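Local coordinates for protein proline iminopeptidase (PDB 3WMR) that is an amidohydrolase of the alpha/beta hydrolase fold with a hydrophobic tunnel for polyketide substrates, and is probably able to release N-terminal proline from peptides, at residues A151-L165 with D266-D278. Residues are numbered along the deposited sequence; the frame is centred on the assembly and turned at random.
Sequences APASMKIWLQEMARL and DEATPATVKPFLD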
loop_
_atom_site.group_PDB
_atom_site.type_symbol
_atom_site.label_atom_id
_atom_site.label_comp_id
_atom_site.label_asym_id
_atom_site.label_seq_id
_atom_site.Cartn_x
_atom_site.Cartn_y
_atom_site.Cartn_z
ATOM N N ALA A 151 0.607 1.820 6.694
ATOM C CA ALA A 151 1.666 0.837 6.457
ATOM C C ALA A 151 2.395 0.517 7.735
ATOM O O ALA A 151 2.938 1.416 8.371
ATOM C CB ALA A 151 2.634 1.371 5.419
ATOM N N PRO A 152 2.455 -0.787 8.104
ATOM C CA PRO A 152 3.177 -1.192 9.308
ATOM C C PRO A 152 4.677 -1.205 9.068
ATOM O O PRO A 152 5.096 -1.326 7.929
ATOM C CB PRO A 152 2.699 -2.628 9.515
ATOM C CG PRO A 152 2.545 -3.147 8.129
ATOM C CD PRO A 152 2.051 -1.961 7.309
ATOM N N ALA A 153 5.469 -1.118 10.135
ATOM C CA ALA A 153 6.934 -1.256 10.028
ATOM C C ALA A 153 7.377 -2.714 10.129
ATOM O O ALA A 153 8.494 -3.057 9.747
ATOM C CB ALA A 153 7.631 -0.443 11.109
ATOM N N SER A 154 6.492 -3.567 10.634
ATOM C CA SER A 154 6.797 -4.982 10.854
ATOM C C SER A 154 5.546 -5.835 10.771
ATOM O O SER A 154 4.570 -5.567 11.444
ATOM C CB SER A 154 7.396 -5.169 12.235
ATOM O OG SER A 154 7.434 -6.547 12.596
ATOM N N MET A 155 5.599 -6.896 9.983
ATOM C CA MET A 155 4.485 -7.847 9.945
ATOM C C MET A 155 4.351 -8.647 11.242
ATOM O O MET A 155 3.273 -9.179 11.532
ATOM C CB MET A 155 4.606 -8.770 8.733
ATOM C CG MET A 155 4.593 -8.024 7.405
ATOM S SD MET A 155 3.315 -6.755 7.225
ATOM C CE MET A 155 1.796 -7.752 7.142
ATOM N N LYS A 156 5.421 -8.715 12.044
ATOM C CA LYS A 156 5.315 -9.335 13.367
ATOM C C LYS A 156 4.431 -8.526 14.290
ATOM O O LYS A 156 3.524 -9.077 14.940
ATOM C CB LYS A 156 6.693 -9.488 14.030
ATOM C CG LYS A 156 7.558 -10.524 13.372
ATOM C CD LYS A 156 8.846 -10.751 14.169
ATOM C CE LYS A 156 9.803 -11.637 13.397
ATOM N NZ LYS A 156 9.230 -13.005 13.180
ATOM N N ILE A 157 4.697 -7.222 14.359
ATOM C CA ILE A 157 3.875 -6.334 15.155
ATOM C C ILE A 157 2.451 -6.319 14.560
ATOM O O ILE A 157 1.474 -6.308 15.301
ATOM C CB ILE A 157 4.443 -4.901 15.205
ATOM C CG1 ILE A 157 5.833 -4.881 15.862
ATOM C CG2 ILE A 157 3.512 -3.994 15.987
ATOM C CD1 ILE A 157 6.556 -3.557 15.730
ATOM N N TRP A 158 2.352 -6.336 13.232
ATOM C CA TRP A 158 1.041 -6.418 12.557
ATOM C C TRP A 158 0.243 -7.589 13.110
ATOM O O TRP A 158 -0.849 -7.391 13.606
ATOM C CB TRP A 158 1.233 -6.550 11.043
ATOM C CG TRP A 158 -0.050 -6.594 10.202
ATOM C CD1 TRP A 158 -0.713 -7.705 9.808
ATOM C CD2 TRP A 158 -0.737 -5.483 9.603
ATOM N NE1 TRP A 158 -1.770 -7.372 9.011
ATOM C CE2 TRP A 158 -1.833 -6.009 8.895
ATOM C CE3 TRP A 158 -0.552 -4.099 9.624
ATOM C CZ2 TRP A 158 -2.730 -5.203 8.195
ATOM C CZ3 TRP A 158 -1.451 -3.287 8.923
ATOM C CH2 TRP A 158 -2.520 -3.841 8.220
ATOM N N LEU A 159 0.812 -8.799 13.079
ATOM C CA LEU A 159 0.096 -9.975 13.551
ATOM C C LEU A 159 -0.274 -9.917 15.036
ATOM O O LEU A 159 -1.340 -10.390 15.407
ATOM C CB LEU A 159 0.837 -11.276 13.214
ATOM C CG LEU A 159 0.614 -11.747 11.776
ATOM C CD1 LEU A 159 1.546 -12.898 11.435
ATOM C CD2 LEU A 159 -0.851 -12.133 11.560
ATOM N N GLN A 160 0.572 -9.333 15.878
ATOM C CA GLN A 160 0.191 -9.107 17.287
ATOM C C GLN A 160 -1.015 -8.178 17.407
ATOM O O GLN A 160 -1.964 -8.421 18.183
ATOM C CB GLN A 160 1.380 -8.547 18.074
ATOM C CG GLN A 160 2.465 -9.588 18.229
ATOM C CD GLN A 160 3.812 -9.057 18.680
ATOM O OE1 GLN A 160 4.116 -7.873 18.570
ATOM N NE2 GLN A 160 4.637 -9.963 19.191
ATOM N N GLU A 161 -1.000 -7.117 16.616
ATOM C CA GLU A 161 -2.081 -6.158 16.655
ATOM C C GLU A 161 -3.383 -6.721 16.066
ATOM O O GLU A 161 -4.458 -6.422 16.579
ATOM C CB GLU A 161 -1.655 -4.835 15.997
ATOM C CG GLU A 161 -0.684 -4.052 16.866
ATOM C CD GLU A 161 -1.353 -3.507 18.114
ATOM O OE1 GLU A 161 -2.043 -2.457 18.031
ATOM O OE2 GLU A 161 -1.200 -4.139 19.187
ATOM N N MET A 162 -3.284 -7.566 15.038
ATOM C CA MET A 162 -4.468 -8.261 14.507
ATOM C C MET A 162 -5.162 -9.094 15.596
ATOM O O MET A 162 -6.382 -9.063 15.726
ATOM C CB MET A 162 -4.098 -9.176 13.350
ATOM C CG MET A 162 -3.586 -8.500 12.085
ATOM S SD MET A 162 -4.565 -7.115 11.466
ATOM C CE MET A 162 -3.718 -5.716 12.192
ATOM N N ALA A 163 -4.374 -9.834 16.373
ATOM C CA ALA A 163 -4.910 -10.626 17.475
ATOM C C ALA A 163 -5.615 -9.721 18.485
ATOM O O ALA A 163 -6.671 -10.070 19.007
ATOM C CB ALA A 163 -3.794 -11.423 18.154
ATOM N N ARG A 164 -5.054 -8.546 18.734
ATOM C CA ARG A 164 -5.667 -7.598 19.651
ATOM C C ARG A 164 -7.023 -7.115 19.113
ATOM O O ARG A 164 -8.047 -7.161 19.808
ATOM C CB ARG A 164 -4.723 -6.418 19.898
ATOM C CG ARG A 164 -5.096 -5.582 21.106
ATOM C CD ARG A 164 -4.097 -4.448 21.348
ATOM N NE ARG A 164 -4.011 -3.538 20.204
ATOM C CZ ARG A 164 -4.935 -2.634 19.870
ATOM N NH1 ARG A 164 -6.053 -2.495 20.573
ATOM N NH2 ARG A 164 -4.742 -1.869 18.803
ATOM N N LEU A 165 -7.033 -6.698 17.855
ATOM C CA LEU A 165 -8.267 -6.193 17.218
ATOM C C LEU A 165 -9.325 -7.274 17.083
ATOM O O LEU A 165 -10.529 -7.013 17.259
ATOM C CB LEU A 165 -7.948 -5.629 15.831
ATOM C CG LEU A 165 -7.001 -4.426 15.801
ATOM C CD1 LEU A 165 -6.779 -4.022 14.352
ATOM C CD2 LEU A 165 -7.551 -3.271 16.628
ATOM N N ASP A 266 -7.544 2.398 11.839
ATOM C CA ASP A 266 -6.738 1.615 10.912
ATOM C C ASP A 266 -6.275 0.290 11.532
ATOM O O ASP A 266 -5.860 0.247 12.689
ATOM C CB ASP A 266 -5.515 2.454 10.514
ATOM C CG ASP A 266 -4.890 2.053 9.178
ATOM O OD1 ASP A 266 -4.924 0.861 8.760
ATOM O OD2 ASP A 266 -4.300 2.980 8.567
ATOM N N GLU A 267 -6.366 -0.786 10.756
ATOM C CA GLU A 267 -5.627 -2.033 11.069
ATOM C C GLU A 267 -4.118 -1.774 11.235
ATOM O O GLU A 267 -3.434 -2.482 11.996
ATOM C CB GLU A 267 -5.869 -3.096 9.998
ATOM C CG GLU A 267 -5.719 -2.635 8.561
ATOM C CD GLU A 267 -5.835 -3.761 7.568
ATOM O OE1 GLU A 267 -6.309 -4.851 7.940
ATOM O OE2 GLU A 267 -5.448 -3.555 6.405
ATOM N N ALA A 268 -3.605 -0.778 10.508
ATOM C CA ALA A 268 -2.253 -0.274 10.723
ATOM C C ALA A 268 -2.297 0.635 11.947
ATOM O O ALA A 268 -2.451 1.865 11.826
ATOM C CB ALA A 268 -1.744 0.457 9.488
ATOM N N THR A 269 -2.223 0.011 13.121
ATOM C CA THR A 269 -2.480 0.695 14.385
ATOM C C THR A 269 -1.305 1.564 14.775
ATOM O O THR A 269 -0.214 1.403 14.216
ATOM C CB THR A 269 -2.706 -0.284 15.557
ATOM O OG1 THR A 269 -1.528 -1.094 15.735
ATOM C CG2 THR A 269 -3.947 -1.158 15.337
ATOM N N PRO A 270 -1.519 2.481 15.741
ATOM C CA PRO A 270 -0.414 3.274 16.269
ATOM C C PRO A 270 0.796 2.433 16.661
ATOM O O PRO A 270 1.931 2.842 16.405
ATOM C CB PRO A 270 -1.035 3.967 17.468
ATOM C CG PRO A 270 -2.429 4.235 17.007
ATOM C CD PRO A 270 -2.816 3.007 16.215
ATOM N N ALA A 271 0.558 1.257 17.235
ATOM C CA ALA A 271 1.648 0.329 17.561
ATOM C C ALA A 271 2.436 -0.176 16.342
ATOM O O ALA A 271 3.652 -0.388 16.428
ATOM C CB ALA A 271 1.115 -0.856 18.363
ATOM N N THR A 272 1.758 -0.390 15.223
ATOM C CA THR A 272 2.430 -0.941 14.021
ATOM C C THR A 272 3.339 0.091 13.373
ATOM O O THR A 272 4.344 -0.263 12.781
ATOM C CB THR A 272 1.453 -1.441 12.929
ATOM O OG1 THR A 272 0.678 -0.349 12.422
ATOM C CG2 THR A 272 0.535 -2.526 13.452
ATOM N N VAL A 273 2.987 1.374 13.503
ATOM C CA VAL A 273 3.776 2.446 12.900
ATOM C C VAL A 273 4.783 3.096 13.860
ATOM O O VAL A 273 5.565 3.936 13.451
ATOM C CB VAL A 273 2.879 3.538 12.275
ATOM C CG1 VAL A 273 1.939 2.934 11.250
ATOM C CG2 VAL A 273 2.101 4.308 13.329
ATOM N N LYS A 274 4.789 2.691 15.124
ATOM C CA LYS A 274 5.671 3.302 16.119
ATOM C C LYS A 274 7.163 3.248 15.755
ATOM O O LYS A 274 7.877 4.234 15.968
ATOM C CB LYS A 274 5.433 2.690 17.511
ATOM C CG LYS A 274 6.007 3.516 18.652
ATOM C CD LYS A 274 5.254 3.238 19.951
ATOM C CE LYS A 274 5.761 4.092 21.105
ATOM N NZ LYS A 274 7.231 3.944 21.298
ATOM N N PRO A 275 7.638 2.120 15.191
ATOM C CA PRO A 275 9.030 2.127 14.770
ATOM C C PRO A 275 9.377 3.233 13.743
ATOM O O PRO A 275 10.495 3.715 13.768
ATOM C CB PRO A 275 9.220 0.726 14.180
ATOM C CG PRO A 275 8.209 -0.109 14.876
ATOM C CD PRO A 275 7.017 0.799 14.966
ATOM N N PHE A 276 8.442 3.637 12.857
ATOM C CA PHE A 276 8.723 4.760 11.943
ATOM C C PHE A 276 8.977 6.027 12.754
ATOM O O PHE A 276 9.929 6.765 12.503
ATOM C CB PHE A 276 7.579 5.036 10.968
ATOM C CG PHE A 276 7.377 3.978 9.930
ATOM C CD1 PHE A 276 8.258 3.848 8.877
ATOM C CD2 PHE A 276 6.251 3.171 9.960
ATOM C CE1 PHE A 276 8.058 2.886 7.907
ATOM C CE2 PHE A 276 6.041 2.205 8.992
ATOM C CZ PHE A 276 6.936 2.069 7.957
ATOM N N LEU A 277 8.125 6.260 13.748
ATOM C CA LEU A 277 8.233 7.444 14.595
ATOM C C LEU A 277 9.507 7.467 15.450
ATOM O O LEU A 277 10.020 8.540 15.719
ATOM C CB LEU A 277 7.021 7.563 15.509
ATOM C CG LEU A 277 5.675 7.580 14.791
ATOM C CD1 LEU A 277 4.551 7.702 15.796
ATOM C CD2 LEU A 277 5.642 8.698 13.763
ATOM N N ASP A 278 10.014 6.304 15.853
ATOM C CA ASP A 278 11.218 6.230 16.718
ATOM C C ASP A 278 12.535 6.130 15.950
ATOM O O ASP A 278 13.610 6.428 16.496
ATOM C CB ASP A 278 11.122 5.030 17.676
ATOM C CG ASP A 278 9.911 5.106 18.621
ATOM O OD1 ASP A 278 9.473 6.211 18.984
ATOM O OD2 ASP A 278 9.402 4.038 19.013
HETATM O O HOH W 1 -1.839 0.391 18.888
#
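E161 and T269 make the polar centre of this contact: T269 OG1 donates to E161 OE1 over 2.7 Å, using the anti lone pair of that oxygen. The same OE1 accepts from R164 NH2 at 2.9 Å, while R164 NE reaches E161 OE2. This side-on grip keeps both oxygens in the guanidinium plane, but the nitrogens meet the carboxylate about 35° out of its own plane. A water links OE1 to A271 N. T269 OG1 also caps helix 270-278, accepting a weak bond from T272 N, so one hydroxyl joins the helix start to the neighbouring helix.

For W158, CG anti to the backbone N (chi1 -178°) carries the ring against E267 and A268. Its CH2 lies 3.4 Å from E267 CD. E267 OE2 comes in the ring plane at the indole edge, the carboxylate turned 70° from the ring. Buried E267 OE1 has no partner in the model, and OE2 lies close to the like-charged E235 OE1. W158 CZ3 packs 3.8 Å from A268 CB. M162 CE and M155 CE cover opposite indole faces, and NE1 is bonded to the E235 carbonyl.

At the N-terminal end of segment 151-165, A153 N donates almost straight to T272 O (3.0 Å), and A153 CB sits over the F276 ring face. I157 CD1 meets P275 CG tip to tip.

The helix axes run roughly antiparallel, 9.0 Å apart at closest. D266 OD1 accepts from A268 N in an Asx turn and bonds H293 ND1, consistent with the acid-histidine link of the triad expected in this fold, S126 being the predicted nucleophile. W158 packs on A268, whose N-H bonds D266, consistent with a second-shell part in placing the acid.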